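Local coordinates for protein putative cathepsin d (Ixodes ricinus, PDB 5N7Q) that probably cleaves peptide bonds inside proteins as a pepsin-family aspartic endopeptidase, here with the peptide inhibitor pepstatin A in its cleft, at residues 33-38 and 123-128; 38-43 and 130-135; 102-107 and 136-141. All blocks are in the same frame, centred on the assembly; numbering follows the deposited sequence. Where two conformers were deposited one is given.

Interaction 1 of 3, residues 33-38 and 123-128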
loop_
_atom_site.group_PDB
_atom_site.type_symbol
_atom_site.label_atom_id
_atom_site.label_comp_id
_atom_site.label_asym_id
_atom_site.label_seq_id
_atom_site.Cartn_x
_atom_site.Cartn_y
_atom_site.Cartn_z
ATOM N N VAL A 33 -1.959 -5.464 10.919
ATOM C CA VAL A 33 -1.930 -4.122 10.307
ATOM C C VAL A 33 -1.644 -4.205 8.826
ATOM O O VAL A 33 -0.979 -5.111 8.367
ATOM C CB VAL A 33 -0.871 -3.203 10.960
ATOM C CG1 VAL A 33 -1.265 -2.885 12.389
ATOM C CG2 VAL A 33 0.537 -3.786 10.932
ATOM N N ILE A 34 -2.171 -3.234 8.085
ATOM C CA ILE A 34 -1.778 -3.062 6.700
ATOM C C ILE A 34 -0.461 -2.271 6.702
ATOM O O ILE A 34 -0.344 -1.246 7.395
ATOM C CB ILE A 34 -2.934 -2.495 5.843
ATOM C CG1 ILE A 34 -2.509 -2.337 4.383
ATOM C CG2 ILE A 34 -3.502 -1.197 6.390
ATOM C CD1 ILE A 34 -3.699 -2.290 3.446
ATOM N N PHE A 35 0.503 -2.774 5.931
ATOM C CA PHE A 35 1.783 -2.105 5.734
ATOM C C PHE A 35 1.646 -1.194 4.535
ATOM O O PHE A 35 1.480 -1.674 3.421
ATOM C CB PHE A 35 2.907 -3.125 5.546
ATOM C CG PHE A 35 3.255 -3.842 6.840
ATOM C CD1 PHE A 35 2.483 -4.884 7.309
ATOM C CD2 PHE A 35 4.327 -3.416 7.631
ATOM C CE1 PHE A 35 2.758 -5.503 8.512
ATOM C CE2 PHE A 35 4.622 -4.056 8.833
ATOM C CZ PHE A 35 3.829 -5.094 9.280
ATOM N N ASP A 36 1.670 0.116 4.786
ATOM C CA ASP A 36 1.160 1.116 3.846
ATOM C C ASP A 36 2.262 2.114 3.460
ATOM O O ASP A 36 2.566 3.049 4.213
ATOM C CB ASP A 36 -0.032 1.873 4.504
ATOM C CG ASP A 36 -0.550 3.006 3.668
ATOM O OD1 ASP A 36 -0.378 2.916 2.440
ATOM O OD2 ASP A 36 -1.193 3.902 4.239
ATOM N N THR A 37 2.850 1.936 2.274
ATOM C CA THR A 37 3.853 2.887 1.801
ATOM C C THR A 37 3.307 4.255 1.412
ATOM O O THR A 37 4.099 5.138 1.068
ATOM C CB THR A 37 4.724 2.308 0.678
ATOM O OG1 THR A 37 3.889 1.998 -0.439
ATOM C CG2 THR A 37 5.468 1.063 1.137
ATOM N N GLY A 38 1.981 4.429 1.448
ATOM C CA GLY A 38 1.323 5.715 1.227
ATOM C C GLY A 38 0.970 6.552 2.420
ATOM O O GLY A 38 0.275 7.537 2.275
ATOM N N GLY A 123 -5.318 -1.946 12.229
ATOM C CA GLY A 123 -4.794 -0.610 12.001
ATOM C C GLY A 123 -3.835 -0.575 10.852
ATOM O O GLY A 123 -3.777 -1.497 10.040
ATOM N N ILE A 124 -3.103 0.530 10.774
ATOM C CA ILE A 124 -2.236 0.802 9.629
ATOM C C ILE A 124 -0.836 1.106 10.154
ATOM O O ILE A 124 -0.705 1.777 11.155
ATOM C CB ILE A 124 -2.737 2.004 8.807
ATOM C CG1 ILE A 124 -4.154 1.708 8.268
ATOM C CG2 ILE A 124 -1.729 2.368 7.698
ATOM C CD1 ILE A 124 -4.821 2.839 7.517
ATOM N N LEU A 125 0.175 0.573 9.474
ATOM C CA LEU A 125 1.573 0.845 9.796
ATOM C C LEU A 125 2.170 1.503 8.569
ATOM O O LEU A 125 2.450 0.842 7.524
ATOM C CB LEU A 125 2.319 -0.441 10.188
ATOM C CG LEU A 125 3.737 -0.275 10.775
ATOM C CD1 LEU A 125 4.107 -1.497 11.631
ATOM C CD2 LEU A 125 4.759 -0.042 9.679
ATOM N N GLY A 126 2.341 2.815 8.658
ATOM C CA GLY A 126 2.849 3.573 7.519
ATOM C C GLY A 126 4.347 3.417 7.308
ATOM O O GLY A 126 5.121 3.388 8.254
ATOM N N LEU A 127 4.739 3.320 6.035
ATOM C CA LEU A 127 6.102 3.108 5.568
ATOM C C LEU A 127 6.584 4.206 4.615
ATOM O O LEU A 127 7.651 4.062 3.972
ATOM C CB LEU A 127 6.216 1.742 4.884
ATOM C CG LEU A 127 6.037 0.506 5.769
ATOM C CD1 LEU A 127 5.936 -0.726 4.893
ATOM C CD2 LEU A 127 7.208 0.379 6.752
ATOM N N ALA A 128 5.862 5.329 4.598
ATOM C CA ALA A 128 6.246 6.504 3.804
ATOM C C ALA A 128 7.307 7.305 4.541
ATOM O O ALA A 128 7.745 6.939 5.634
ATOM C CB ALA A 128 5.031 7.354 3.488
#
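Phe35 and Leu125 meet on one face of the paired strands, beside Val33. Leu125 CD1 approaches Phe35 CE2 obliquely at 3.8 Å. Leu127 CD1 comes to the edge of the same ring, near its plane. The other face carries Ile34, Ile124 and Asp36. Ile124 CG2 meets Asp36 CB at 3.7 Å, and the two side chains slant across each other. In the conformer given for Ile34, one of two, its side chain lies beside that of Ile124 and points the same way. Strands 33-36 and 123-126 run parallel, their directions 28° apart. Four backbone hydrogen bonds join the segments, the last, Leu127 N to Asp36 O, just past the strand end. The straightest is Leu125 N to Ile34 O, 2.8 Å. This pairing is part of the psi-like structure around each catalytic aspartate of pepsin-like enzymes, where Asp36 is the predicted active-site residue of the Asp-Thr-Gly motif. Gly38 N donates to Asp36 OD1 at 3.0 Å from above the carboxylate plane, forming an Asx turn. Ser39 OG holds Asp36 OD2, and OD1 also bonds to the bound inhibitor. Thr37 OG1 turns instead to Ala226 and Thr228 of the other lobe. Ala128 CB packs against Thr37 O at 3.4 Å.

Interaction 2 of 3, residues 38-43 and 130-135; sequences GSANLW and PSIAVD
Asn41 CG is anti to its own carbonyl carbon (chi1 -71°), and a chi2 of 82° turns the amide so that both its polar atoms meet the backbone of Val134. OD1 accepts from Val134 N at 2.9 Å. The donor lies in the carbonyl plane, on a lone pair. ND2 donates a hydrogen bond to Val134 O at 3.0 Å, and that oxygen is only 2° out of the amide plane. One side chain therefore bonds to both the N-H and the C=O of a single residue. Two bonds of this kind fix the rotation of the amide. The Asn41 and Val134 side chains cross at about a right angle, and Val134 CB sits 3.6 Å from Asn41 OD1. Ile77 of strand 69-79 touches both residues.

Beside these two bonds is a small apolar patch. The Ala40 methyl is directed at 130-135, and Ala40 CB rests 3.8 Å from Ala133 CB. Ile132 CG1 reaches the same methyl at 4.1 Å. The 3-10 turn 130-132 is closed by Ala133 N bonding to Pro130 O at 3.1 Å. Ser39 points away from this loop. The contact thus joins the end of the Asp-Thr-Gly-Ser active-site loop, a signature of pepsin-like aspartic proteases, and the residues that follow it to the connection between strand 123-126 and helix 140-146.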
loop_
_atom_site.group_PDB
_atom_site.type_symbol
_atom_site.label_atom_id
_atom_site.label_comp_id
_atom_site.label_asym_id
_atom_site.label_seq_id
_atom_site.Cartn_x
_atom_site.Cartn_y
_atom_site.Cartn_z
ATOM N N GLY A 38 1.981 4.429 1.448
ATOM C CA GLY A 38 1.323 5.715 1.227
ATOM C C GLY A 38 0.970 6.552 2.420
ATOM O O GLY A 38 0.275 7.537 2.275
ATOM N N SER A 39 1.467 6.180 3.603
ATOM C CA SER A 39 1.273 6.959 4.806
ATOM C C SER A 39 2.425 6.674 5.749
ATOM O O SER A 39 3.199 5.760 5.483
ATOM C CB SER A 39 -0.080 6.668 5.449
ATOM O OG SER A 39 -0.115 5.374 6.042
ATOM N N ALA A 40 2.563 7.485 6.802
ATOM C CA ALA A 40 3.758 7.424 7.673
ATOM C C ALA A 40 3.463 7.114 9.146
ATOM O O ALA A 40 4.408 6.963 9.917
ATOM C CB ALA A 40 4.589 8.695 7.556
ATOM N N ASN A 41 2.194 6.961 9.513
ATOM C CA ASN A 41 1.800 6.789 10.926
ATOM C C ASN A 41 1.427 5.349 11.236
ATOM O O ASN A 41 0.870 4.643 10.372
ATOM C CB ASN A 41 0.609 7.685 11.258
ATOM C CG ASN A 41 0.987 9.144 11.300
ATOM O OD1 ASN A 41 1.060 9.781 10.264
ATOM N ND2 ASN A 41 1.280 9.660 12.498
ATOM N N LEU A 42 1.707 4.934 12.470
ATOM C CA LEU A 42 1.193 3.689 13.033
ATOM C C LEU A 42 0.011 4.016 13.935
ATOM O O LEU A 42 0.098 4.902 14.789
ATOM C CB LEU A 42 2.264 2.995 13.867
ATOM C CG LEU A 42 1.869 1.741 14.657
ATOM C CD1 LEU A 42 1.320 0.595 13.835
ATOM C CD2 LEU A 42 3.097 1.333 15.436
ATOM N N TRP A 43 -1.096 3.292 13.771
ATOM C CA TRP A 43 -2.198 3.410 14.747
ATOM C C TRP A 43 -2.934 2.093 14.903
ATOM O O TRP A 43 -2.914 1.244 14.020
ATOM C CB TRP A 43 -3.176 4.539 14.404
ATOM C CG TRP A 43 -3.919 4.366 13.110
ATOM C CD1 TRP A 43 -3.553 4.877 11.871
ATOM C CD2 TRP A 43 -5.104 3.612 12.891
ATOM N NE1 TRP A 43 -4.449 4.485 10.925
ATOM C CE2 TRP A 43 -5.390 3.672 11.506
ATOM C CE3 TRP A 43 -5.926 2.833 13.716
ATOM C CZ2 TRP A 43 -6.514 3.057 10.947
ATOM C CZ3 TRP A 43 -7.046 2.215 13.151
ATOM C CH2 TRP A 43 -7.306 2.323 11.780
ATOM N N PRO A 130 9.133 10.308 6.671
ATOM C CA PRO A 130 8.650 10.944 7.896
ATOM C C PRO A 130 8.160 12.367 7.693
ATOM O O PRO A 130 7.458 12.893 8.567
ATOM C CB PRO A 130 9.892 10.941 8.800
ATOM C CG PRO A 130 11.071 10.855 7.827
ATOM C CD PRO A 130 10.563 9.962 6.754
ATOM N N SER A 131 8.542 13.006 6.587
ATOM C CA SER A 131 8.059 14.337 6.269
ATOM C C SER A 131 6.527 14.427 6.286
ATOM O O SER A 131 5.996 15.495 6.589
ATOM C CB SER A 131 8.582 14.758 4.911
ATOM O OG SER A 131 8.104 13.848 3.911
ATOM N N ILE A 132 5.815 13.339 5.995
ATOM C CA ILE A 132 4.335 13.379 5.968
ATOM C C ILE A 132 3.672 12.735 7.192
ATOM O O ILE A 132 2.462 12.608 7.217
ATOM C CB ILE A 132 3.751 12.805 4.653
ATOM C CG1 ILE A 132 4.045 11.318 4.515
ATOM C CG2 ILE A 132 4.322 13.570 3.467
ATOM C CD1 ILE A 132 3.248 10.630 3.428
ATOM N N ALA A 133 4.459 12.370 8.199
ATOM C CA ALA A 133 3.883 11.816 9.434
ATOM C C ALA A 133 3.068 12.878 10.176
ATOM O O ALA A 133 3.584 13.950 10.513
ATOM C CB ALA A 133 4.969 11.283 10.335
ATOM N N VAL A 134 1.816 12.549 10.449
ATOM C CA VAL A 134 0.945 13.396 11.262
ATOM C C VAL A 134 1.559 13.492 12.656
ATOM O O VAL A 134 2.031 12.510 13.207
ATOM C CB VAL A 134 -0.491 12.856 11.255
ATOM C CG1 VAL A 134 -1.372 13.586 12.256
ATOM C CG2 VAL A 134 -1.092 12.963 9.873
ATOM N N ASP A 135 1.570 14.720 13.172
ATOM C CA ASP A 135 2.207 15.077 14.436
ATOM C C ASP A 135 3.736 14.921 14.465
ATOM O O ASP A 135 4.320 15.043 15.514
ATOM C CB ASP A 135 1.596 14.314 15.623
ATOM C CG ASP A 135 0.160 14.730 15.964
ATOM O OD1 ASP A 135 -0.457 15.599 15.318
ATOM O OD2 ASP A 135 -0.356 14.156 16.962
#

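Interaction 3 of 3, residues 102-107 and 136-141; sequences GQPLGE and GVVPVF
Gln103 NE2 makes the hydrogen bond that crosses this contact, donating to Val138 O at 2.9 Å. The donor approaches nearly along the C=O axis, and the oxygen lies 17° out of the Gln103 amide plane. The same nitrogen also donates to Pro104 O at 3.0 Å, in the carbonyl plane and on a lone pair. A bend at chi2 (59°) folds the Gln103 chain back, bringing NE2 within range of both oxygens. OE1 accepts from Asn143 of helix 140-146.

Van der Waals contact adds to these bonds. Val140 CG2 lies against the Gln103 amide, 3.6 Å from Gln103 CD, with the two side chains at about a right angle.

The apolar contacts belong to the Pro104 ring, which takes the other valines. Its CB passes Val137 CB at 3.7 Å, the two side chains sliding past each other in opposite directions. Its CD touches Val138 CG1 at 3.5 Å, crosswise.

Pro139 holds the N-cap position, so the contact straddles the start of helix 140-146. The chemistry joins strand 103-112 to the chain leading into that helix. Both amide ends of Gln103 are engaged: NE2 by two backbone carbonyls, OE1 by a helix side chain. This should hold the amide in one orientation within a largely apolar, buried setting.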
loop_
_atom_site.group_PDB
_atom_site.type_symbol
_atom_site.label_atom_id
_atom_site.label_comp_id
_atom_site.label_asym_id
_atom_site.label_seq_id
_atom_site.Cartn_x
_atom_site.Cartn_y
_atom_site.Cartn_z
ATOM N N GLY A 102 10.502 2.468 21.971
ATOM C CA GLY A 102 10.068 3.862 21.968
ATOM C C GLY A 102 9.343 4.289 20.707
ATOM O O GLY A 102 9.625 5.358 20.156
ATOM N N GLN A 103 8.398 3.462 20.264
ATOM C CA GLN A 103 7.692 3.697 19.012
ATOM C C GLN A 103 6.366 4.445 19.243
ATOM O O GLN A 103 5.458 3.911 19.888
ATOM C CB GLN A 103 7.423 2.378 18.274
ATOM C CG GLN A 103 6.634 2.536 16.977
ATOM C CD GLN A 103 7.350 3.435 15.985
ATOM O OE1 GLN A 103 8.539 3.235 15.751
ATOM N NE2 GLN A 103 6.659 4.438 15.451
ATOM N N PRO A 104 6.255 5.673 18.719
ATOM C CA PRO A 104 4.975 6.328 18.837
ATOM C C PRO A 104 3.901 5.637 18.004
ATOM O O PRO A 104 4.171 5.187 16.906
ATOM C CB PRO A 104 5.219 7.742 18.296
ATOM C CG PRO A 104 6.656 7.936 18.356
ATOM C CD PRO A 104 7.262 6.568 18.147
ATOM N N LEU A 105 2.723 5.521 18.578
ATOM C CA LEU A 105 1.549 4.998 17.892
ATOM C C LEU A 105 0.337 5.828 18.248
ATOM O O LEU A 105 0.228 6.396 19.357
ATOM C CB LEU A 105 1.276 3.526 18.244
ATOM C CG LEU A 105 0.851 3.156 19.680
ATOM C CD1 LEU A 105 -0.072 1.952 19.760
ATOM C CD2 LEU A 105 2.051 2.911 20.580
ATOM N N GLY A 106 -0.614 5.854 17.329
ATOM C CA GLY A 106 -1.914 6.451 17.600
ATOM C C GLY A 106 -2.854 5.446 18.247
ATOM O O GLY A 106 -2.987 4.314 17.770
ATOM N N GLU A 107 -3.493 5.853 19.345
ATOM C CA GLU A 107 -4.580 5.087 19.938
ATOM C C GLU A 107 -5.855 5.651 19.366
ATOM O O GLU A 107 -6.287 6.764 19.712
ATOM C CB GLU A 107 -4.589 5.223 21.457
ATOM C CG GLU A 107 -3.349 4.711 22.157
ATOM C CD GLU A 107 -3.624 4.292 23.598
ATOM O OE1 GLU A 107 -4.686 3.688 23.854
ATOM O OE2 GLU A 107 -2.747 4.518 24.460
ATOM N N GLY A 136 4.375 14.672 13.315
ATOM C CA GLY A 136 5.827 14.574 13.259
ATOM C C GLY A 136 6.422 13.404 14.016
ATOM O O GLY A 136 7.598 13.393 14.331
ATOM N N VAL A 137 5.599 12.421 14.334
ATOM C CA VAL A 137 6.058 11.265 15.101
ATOM C C VAL A 137 6.870 10.344 14.211
ATOM O O VAL A 137 6.551 10.175 13.015
ATOM C CB VAL A 137 4.902 10.504 15.781
ATOM C CG1 VAL A 137 4.335 11.328 16.939
ATOM C CG2 VAL A 137 3.793 10.120 14.839
ATOM N N VAL A 138 7.915 9.772 14.793
ATOM C CA VAL A 138 8.874 8.938 14.044
ATOM C C VAL A 138 8.208 7.676 13.499
ATOM O O VAL A 138 7.639 6.879 14.264
ATOM C CB VAL A 138 10.148 8.605 14.869
ATOM C CG1 VAL A 138 9.856 7.793 16.110
ATOM C CG2 VAL A 138 11.159 7.871 13.989
ATOM N N PRO A 139 8.283 7.444 12.171
ATOM C CA PRO A 139 7.735 6.191 11.655
ATOM C C PRO A 139 8.534 4.963 12.049
ATOM O O PRO A 139 9.712 5.043 12.405
ATOM C CB PRO A 139 7.790 6.377 10.140
ATOM C CG PRO A 139 7.849 7.865 9.935
ATOM C CD PRO A 139 8.699 8.332 11.078
ATOM N N VAL A 140 7.864 3.828 12.004
ATOM C CA VAL A 140 8.449 2.562 12.404
ATOM C C VAL A 140 9.772 2.297 11.696
ATOM O O VAL A 140 10.779 2.008 12.356
ATOM C CB VAL A 140 7.472 1.393 12.208
ATOM C CG1 VAL A 140 8.161 0.069 12.493
ATOM C CG2 VAL A 140 6.288 1.541 13.143
ATOM N N PHE A 141 9.814 2.456 10.367
ATOM C CA PHE A 141 11.036 2.106 9.655
ATOM C C PHE A 141 12.144 3.075 10.018
ATOM O O PHE A 141 13.300 2.697 10.150
ATOM C CB PHE A 141 10.865 2.074 8.151
ATOM C CG PHE A 141 12.031 1.457 7.412
ATOM C CD1 PHE A 141 12.356 0.105 7.591
ATOM C CD2 PHE A 141 12.799 2.200 6.519
ATOM C CE1 PHE A 141 13.421 -0.484 6.921
ATOM C CE2 PHE A 141 13.847 1.613 5.827
ATOM C CZ PHE A 141 14.151 0.257 6.022
#

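Overall arrangement
From the N terminus, strand 29-36 leads through Gly38, shared by interactions 1 and 2, into strand 42-45. Strand 103-112 follows after the intervening hairpins. Interaction 1 then closes a loop of 84 residues as 123-128 returns beside 33-38. Interaction 2 closes a loop of 86 residues when 130-135 meets 38-43. Interaction 3 closes a shorter one, 28 residues, between 102-107 and 136-141. None is nested in another: every pair crosses. Strand 42-45 lies between strands 123-126 and 103-112; probable bonds join Leu42 O to Gly106 N and, just before the strand, Asn41 O to Gly126 N. Leu125 also packs on Val140, tying the active-site strands to helix 140-146.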